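Local coordinates for glyoxalase family protein (Bacillus cereus, PDB 1SS4), which is of unknown function but belongs to the glyoxalase (vicinal oxygen chelate) family, and may be a metal-binding enzyme resembling methylmalonyl-CoA epimerase, at residues R87-V91 and R137-L143; I106-V110 and Y131-Y135. All coordinates share one frame; numbering follows the deposited sequence.

Contact 1: residues R87-V91 and R137-L143; sequences RTAPV and RGVEGIL. With FMT (formic acid), chain F.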
loop_
_atom_site.group_PDB
_atom_site.type_symbol
_atom_site.label_atom_id
_atom_site.label_comp_id
_atom_site.label_asym_id
_atom_site.label_seq_id
_atom_site.Cartn_x
_atom_site.Cartn_y
_atom_site.Cartn_z
ATOM N N ARG A 87 10.876 6.412 -1.983
ATOM C CA ARG A 87 9.765 7.362 -2.027
ATOM C C ARG A 87 9.571 7.945 -3.421
ATOM O O ARG A 87 8.441 8.151 -3.843
ATOM C CB ARG A 87 9.997 8.506 -1.046
ATOM C CG ARG A 87 9.797 8.136 0.410
ATOM C CD ARG A 87 10.241 9.312 1.302
ATOM N NE ARG A 87 11.619 9.730 1.020
ATOM C CZ ARG A 87 12.199 10.815 1.540
ATOM N NH1 ARG A 87 11.526 11.609 2.380
ATOM N NH2 ARG A 87 13.453 11.113 1.221
ATOM N N THR A 88 10.666 8.205 -4.132
ATOM C CA THR A 88 10.550 8.764 -5.472
ATOM C C THR A 88 10.908 7.758 -6.571
ATOM O O THR A 88 11.423 8.129 -7.618
ATOM C CB THR A 88 11.408 10.067 -5.607
ATOM O OG1 THR A 88 12.692 9.873 -5.008
ATOM C CG2 THR A 88 10.712 11.244 -4.894
ATOM N N ALA A 89 10.632 6.482 -6.327
ATOM C CA ALA A 89 10.929 5.445 -7.311
ATOM C C ALA A 89 10.152 5.728 -8.588
ATOM O O ALA A 89 9.074 6.344 -8.549
ATOM C CB ALA A 89 10.526 4.061 -6.758
ATOM N N PRO A 90 10.693 5.319 -9.738
ATOM C CA PRO A 90 9.935 5.581 -10.967
ATOM C C PRO A 90 8.634 4.774 -10.986
ATOM O O PRO A 90 8.489 3.778 -10.259
ATOM C CB PRO A 90 10.896 5.170 -12.083
ATOM C CG PRO A 90 11.923 4.316 -11.419
ATOM C CD PRO A 90 12.061 4.856 -10.023
ATOM N N VAL A 91 7.678 5.215 -11.799
ATOM C CA VAL A 91 6.415 4.498 -11.886
ATOM C C VAL A 91 6.699 3.073 -12.374
ATOM O O VAL A 91 6.127 2.111 -11.855
ATOM C CB VAL A 91 5.444 5.193 -12.864
ATOM C CG1 VAL A 91 4.200 4.347 -13.051
ATOM C CG2 VAL A 91 5.082 6.589 -12.340
ATOM N N ARG A 137 2.640 13.404 -7.103
ATOM C CA ARG A 137 3.759 13.170 -6.206
ATOM C C ARG A 137 3.393 14.085 -5.034
ATOM O O ARG A 137 3.410 15.325 -5.161
ATOM C CB ARG A 137 5.081 13.627 -6.834
ATOM C CG ARG A 137 5.569 12.763 -7.986
ATOM C CD ARG A 137 6.660 11.827 -7.531
ATOM N NE ARG A 137 7.004 10.811 -8.525
ATOM C CZ ARG A 137 7.338 9.567 -8.204
ATOM N NH1 ARG A 137 7.358 9.223 -6.926
ATOM N NH2 ARG A 137 7.654 8.675 -9.147
ATOM N N GLY A 138 3.031 13.483 -3.904
ATOM C CA GLY A 138 2.635 14.271 -2.757
ATOM C C GLY A 138 3.745 14.534 -1.767
ATOM O O GLY A 138 4.882 14.811 -2.153
ATOM N N VAL A 139 3.414 14.446 -0.481
ATOM C CA VAL A 139 4.398 14.672 0.566
ATOM C C VAL A 139 5.658 13.834 0.326
ATOM O O VAL A 139 5.588 12.629 0.072
ATOM C CB VAL A 139 3.809 14.385 1.971
ATOM C CG1 VAL A 139 3.400 12.921 2.090
ATOM C CG2 VAL A 139 4.825 14.779 3.049
ATOM N N GLU A 140 6.807 14.508 0.352
ATOM C CA GLU A 140 8.088 13.858 0.140
ATOM C C GLU A 140 8.163 13.042 -1.156
ATOM O O GLU A 140 8.845 12.008 -1.216
ATOM C CB GLU A 140 8.396 12.990 1.354
ATOM C CG GLU A 140 8.685 13.814 2.610
ATOM C CD GLU A 140 8.680 13.002 3.898
ATOM O OE1 GLU A 140 9.006 11.801 3.853
ATOM O OE2 GLU A 140 8.362 13.574 4.968
ATOM N N GLY A 141 7.470 13.516 -2.185
ATOM C CA GLY A 141 7.457 12.852 -3.482
ATOM C C GLY A 141 6.705 11.530 -3.587
ATOM O O GLY A 141 6.718 10.891 -4.644
ATOM N N ILE A 142 6.040 11.120 -2.509
ATOM C CA ILE A 142 5.310 9.854 -2.496
ATOM C C ILE A 142 4.179 9.808 -3.530
ATOM O O ILE A 142 3.326 10.695 -3.595
ATOM C CB ILE A 142 4.786 9.573 -1.065
ATOM C CG1 ILE A 142 6.000 9.345 -0.148
ATOM C CG2 ILE A 142 3.854 8.338 -1.040
ATOM C CD1 ILE A 142 5.694 9.372 1.334
ATOM N N LEU A 143 4.183 8.755 -4.335
ATOM C CA LEU A 143 3.193 8.580 -5.391
ATOM C C LEU A 143 1.797 8.198 -4.894
ATOM O O LEU A 143 1.622 7.203 -4.178
ATOM C CB LEU A 143 3.679 7.526 -6.386
ATOM C CG LEU A 143 2.899 7.416 -7.700
ATOM C CD1 LEU A 143 3.112 8.693 -8.506
ATOM C CD2 LEU A 143 3.398 6.190 -8.495
HETATM C C FMT F . 7.737 11.005 -11.988
HETATM O O1 FMT F . 7.480 11.839 -11.058
HETATM O O2 FMT F . 6.977 9.982 -11.941
HETATM O O HOH W 1 6.120 6.691 -3.749
HETATM O O HOH W 2 7.337 6.751 -6.709
#
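The backbones of 87-91 and 137-143 pass closest where the CA atoms of Arg-87 and Ile-142 stand 5.1 Å apart, with Thr-88 beside Gly-141, and neither run is regular there apart from the strand ends at Arg-137 and Leu-143. No direct backbone hydrogen bond joins them; instead water 1 donates to Arg-87 O and accepts from Leu-143 N at 2.9 Å. Arg-137 makes the direct side-chain bond to the loop's backbone. Its chain bends at chi2, and Arg-137 NH2 donates to Ala-89 O at 2.8 Å, tilted 30° from the carbonyl plane. Arg-137 NH1 gives a straight bond (169°) to Gly-141 O of its own turn, 2.9 Å away and in the guanidinium plane, which helps fix the rotation of the group. Arg-137 NE donates to O1 of a formic acid, probably from the crystallisation liquor, at 2.8 Å, and NH2 adds a longer bond to the same molecule. In the fold, the contact ties the loop connecting the two four-stranded halves, each with strand order 1-4-3-2 as in glyoxalase-family modules, to the turn between strands 131-137 and 143-149. At the other end, Arg-87 NH1 forms a salt bridge with Glu-140 OE1 at 2.9 Å; OE1 lies in the guanidinium plane, whereas NH1 meets it from above the carboxylate plane, the two planes being 73° apart. Asp-85 and Glu-20 also pair with this arginine, while Glu-140 receives the backbone N-H groups of Glu-20 and Ser-21. Between the two polar ends, Arg-87 CG rests on Ile-142 CG1 at 4.0 Å, and Thr-88 CG2 meets Gly-141 CA at 3.9 Å.

Contact 2: residues I106-V110 and Y131-Y135; sequences IDEMV and YRLCY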
loop_
_atom_site.group_PDB
_atom_site.type_symbol
_atom_site.label_atom_id
_atom_site.label_comp_id
_atom_site.label_asym_id
_atom_site.label_seq_id
_atom_site.Cartn_x
_atom_site.Cartn_y
_atom_site.Cartn_z
ATOM N N ILE A 106 -11.834 16.064 -8.431
ATOM C CA ILE A 106 -10.407 15.927 -8.654
ATOM C C ILE A 106 -9.707 17.242 -8.994
ATOM O O ILE A 106 -8.562 17.463 -8.595
ATOM C CB ILE A 106 -10.144 14.850 -9.740
ATOM C CG1 ILE A 106 -8.651 14.539 -9.830
ATOM C CG2 ILE A 106 -10.715 15.304 -11.080
ATOM C CD1 ILE A 106 -8.351 13.408 -10.789
ATOM N N ASP A 107 -10.382 18.136 -9.711
ATOM C CA ASP A 107 -9.740 19.406 -10.035
ATOM C C ASP A 107 -9.442 20.230 -8.779
ATOM O O ASP A 107 -8.346 20.767 -8.631
ATOM C CB ASP A 107 -10.595 20.218 -11.019
ATOM C CG ASP A 107 -10.605 19.621 -12.423
ATOM O OD1 ASP A 107 -9.557 19.118 -12.889
ATOM O OD2 ASP A 107 -11.665 19.678 -13.080
ATOM N N GLU A 108 -10.401 20.324 -7.865
ATOM C CA GLU A 108 -10.181 21.075 -6.636
ATOM C C GLU A 108 -9.038 20.416 -5.854
ATOM O O GLU A 108 -8.144 21.095 -5.342
ATOM C CB GLU A 108 -11.457 21.091 -5.790
ATOM C CG GLU A 108 -11.478 22.085 -4.636
ATOM C CD GLU A 108 -10.537 21.719 -3.500
ATOM O OE1 GLU A 108 -10.569 20.551 -3.047
ATOM O OE2 GLU A 108 -9.773 22.603 -3.047
HETATM N N MSE A 109 -9.058 19.088 -5.779
HETATM C CA MSE A 109 -8.022 18.359 -5.046
HETATM C C MSE A 109 -6.644 18.556 -5.672
HETATM O O MSE A 109 -5.655 18.748 -4.961
HETATM C CB MSE A 109 -8.357 16.865 -4.989
HETATM C CG MSE A 109 -7.404 16.058 -4.109
HETATM SE SE MSE A 109 -7.357 16.659 -2.264
HETATM C CE MSE A 109 -8.942 15.752 -1.642
ATOM N N VAL A 110 -6.574 18.506 -7.000
ATOM C CA VAL A 110 -5.294 18.697 -7.676
ATOM C C VAL A 110 -4.833 20.136 -7.469
ATOM O O VAL A 110 -3.668 20.390 -7.157
ATOM C CB VAL A 110 -5.390 18.410 -9.204
ATOM C CG1 VAL A 110 -4.098 18.832 -9.894
ATOM C CG2 VAL A 110 -5.634 16.927 -9.443
ATOM N N TYR A 131 -14.510 7.665 -15.472
ATOM C CA TYR A 131 -13.519 8.241 -14.570
ATOM C C TYR A 131 -12.683 9.356 -15.152
ATOM O O TYR A 131 -12.579 9.529 -16.358
ATOM C CB TYR A 131 -12.520 7.171 -14.114
ATOM C CG TYR A 131 -13.015 6.183 -13.101
ATOM C CD1 TYR A 131 -13.344 6.587 -11.803
ATOM C CD2 TYR A 131 -13.124 4.830 -13.422
ATOM C CE1 TYR A 131 -13.767 5.667 -10.849
ATOM C CE2 TYR A 131 -13.550 3.901 -12.475
ATOM C CZ TYR A 131 -13.870 4.327 -11.189
ATOM O OH TYR A 131 -14.295 3.416 -10.248
ATOM N N ARG A 132 -12.071 10.099 -14.243
ATOM C CA ARG A 132 -11.133 11.157 -14.563
ATOM C C ARG A 132 -10.101 10.841 -13.485
ATOM O O ARG A 132 -10.464 10.634 -12.326
ATOM C CB ARG A 132 -11.736 12.546 -14.352
ATOM C CG ARG A 132 -12.584 13.048 -15.535
ATOM C CD ARG A 132 -12.937 14.527 -15.382
ATOM N NE ARG A 132 -11.759 15.381 -15.506
ATOM C CZ ARG A 132 -11.565 16.493 -14.806
ATOM N NH1 ARG A 132 -12.481 16.890 -13.931
ATOM N NH2 ARG A 132 -10.450 17.195 -14.960
ATOM N N LEU A 133 -8.828 10.766 -13.856
ATOM C CA LEU A 133 -7.811 10.441 -12.863
ATOM C C LEU A 133 -6.422 10.963 -13.197
ATOM O O LEU A 133 -6.145 11.353 -14.331
ATOM C CB LEU A 133 -7.737 8.925 -12.672
ATOM C CG LEU A 133 -7.055 8.149 -13.798
ATOM C CD1 LEU A 133 -6.742 6.738 -13.319
ATOM C CD2 LEU A 133 -7.944 8.131 -15.043
ATOM N N CYS A 134 -5.554 10.953 -12.189
ATOM C CA CYS A 134 -4.187 11.407 -12.342
ATOM C C CYS A 134 -3.303 10.799 -11.257
ATOM O O CYS A 134 -3.794 10.175 -10.309
ATOM C CB CYS A 134 -4.113 12.930 -12.229
ATOM S SG CYS A 134 -4.529 13.552 -10.584
ATOM N N TYR A 135 -2.002 10.990 -11.427
ATOM C CA TYR A 135 -1.000 10.546 -10.463
ATOM C C TYR A 135 -0.381 11.831 -9.957
ATOM O O TYR A 135 -0.120 12.753 -10.727
ATOM C CB TYR A 135 0.100 9.709 -11.116
ATOM C CG TYR A 135 -0.180 8.229 -11.240
ATOM C CD1 TYR A 135 0.841 7.344 -11.606
ATOM C CD2 TYR A 135 -1.451 7.712 -11.016
ATOM C CE1 TYR A 135 0.597 5.986 -11.743
ATOM C CE2 TYR A 135 -1.707 6.362 -11.159
ATOM C CZ TYR A 135 -0.675 5.504 -11.524
ATOM O OH TYR A 135 -0.944 4.172 -11.696
HETATM O O HOH W 3 -13.279 17.776 -11.308
#
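Helix 106-115 packs on one face of the second four-stranded sheet of this glyoxalase-family fold, in the beta-alpha-beta-beta-beta module formed by 95-103, the helix and the strands that follow. Within the segments compared here, helix 106-110 and strand 131-135 run nearly parallel (16° between their directions) with axes 9.9 Å apart, and by CA atoms Ile-106 is nearest Leu-133. The alternation of the strand sets the pattern: Arg-132 and Cys-134 point toward the helix, whereas Leu-133 points away, packing on Trp-46 of the second subunit. Ile-106 serves both the apolar and the charged side of the contact. With CG1 anti to the backbone N and the chain extended, Ile-106 CD1 reaches Leu-133 CA at 3.7 Å. Its other branch, CG2, lies over one face of the Arg-132 guanidinium, offset toward the rim. Val-124 of strand 119-127 also touches both Ile-106 and Arg-132. The sulfur of Cys-134 touches both Ile-106 and Val-110, with Cys-134 SG 3.8 Å from Ile-106 CD1 and 3.7 Å from Val-110 CG2. At the outer margin Arg-132, its chain bent at chi3, grips Asp-107 end-on through two nitrogens, one to each carboxylate oxygen. Two bonds should limit rotation of both groups, yet they are not coplanar: the planes lie 51° apart. The bond from Arg-132 NH2 meets Asp-107 OD1 on its syn side at 3.0 Å, 24° out of the carboxylate plane, while the Arg-132 NH1 bond reaches Asp-107 OD2, also at 3.0 Å, from above that plane.

Both contacts involve strand 131-137 but at different places: contact 1 includes its last residue and the turn beyond, contact 2 its first five residues. Their centres are about 17 Å apart, and contact 1 lies nearer the middle of the chain, about 10 Å from its centre against about 17 Å. Both are partly buried and border the second subunit. Each contains an arginine-carboxylate salt bridge, made through one nitrogen in contact 1 and two in contact 2. Loop meets loop in contact 1, which adds an arginine-to-carbonyl bond and waters; helix meets sheet in contact 2, where aliphatic side chains and a sulfur pack. Tyr-135 connects the two, its ring touching Leu-143 and Val-91.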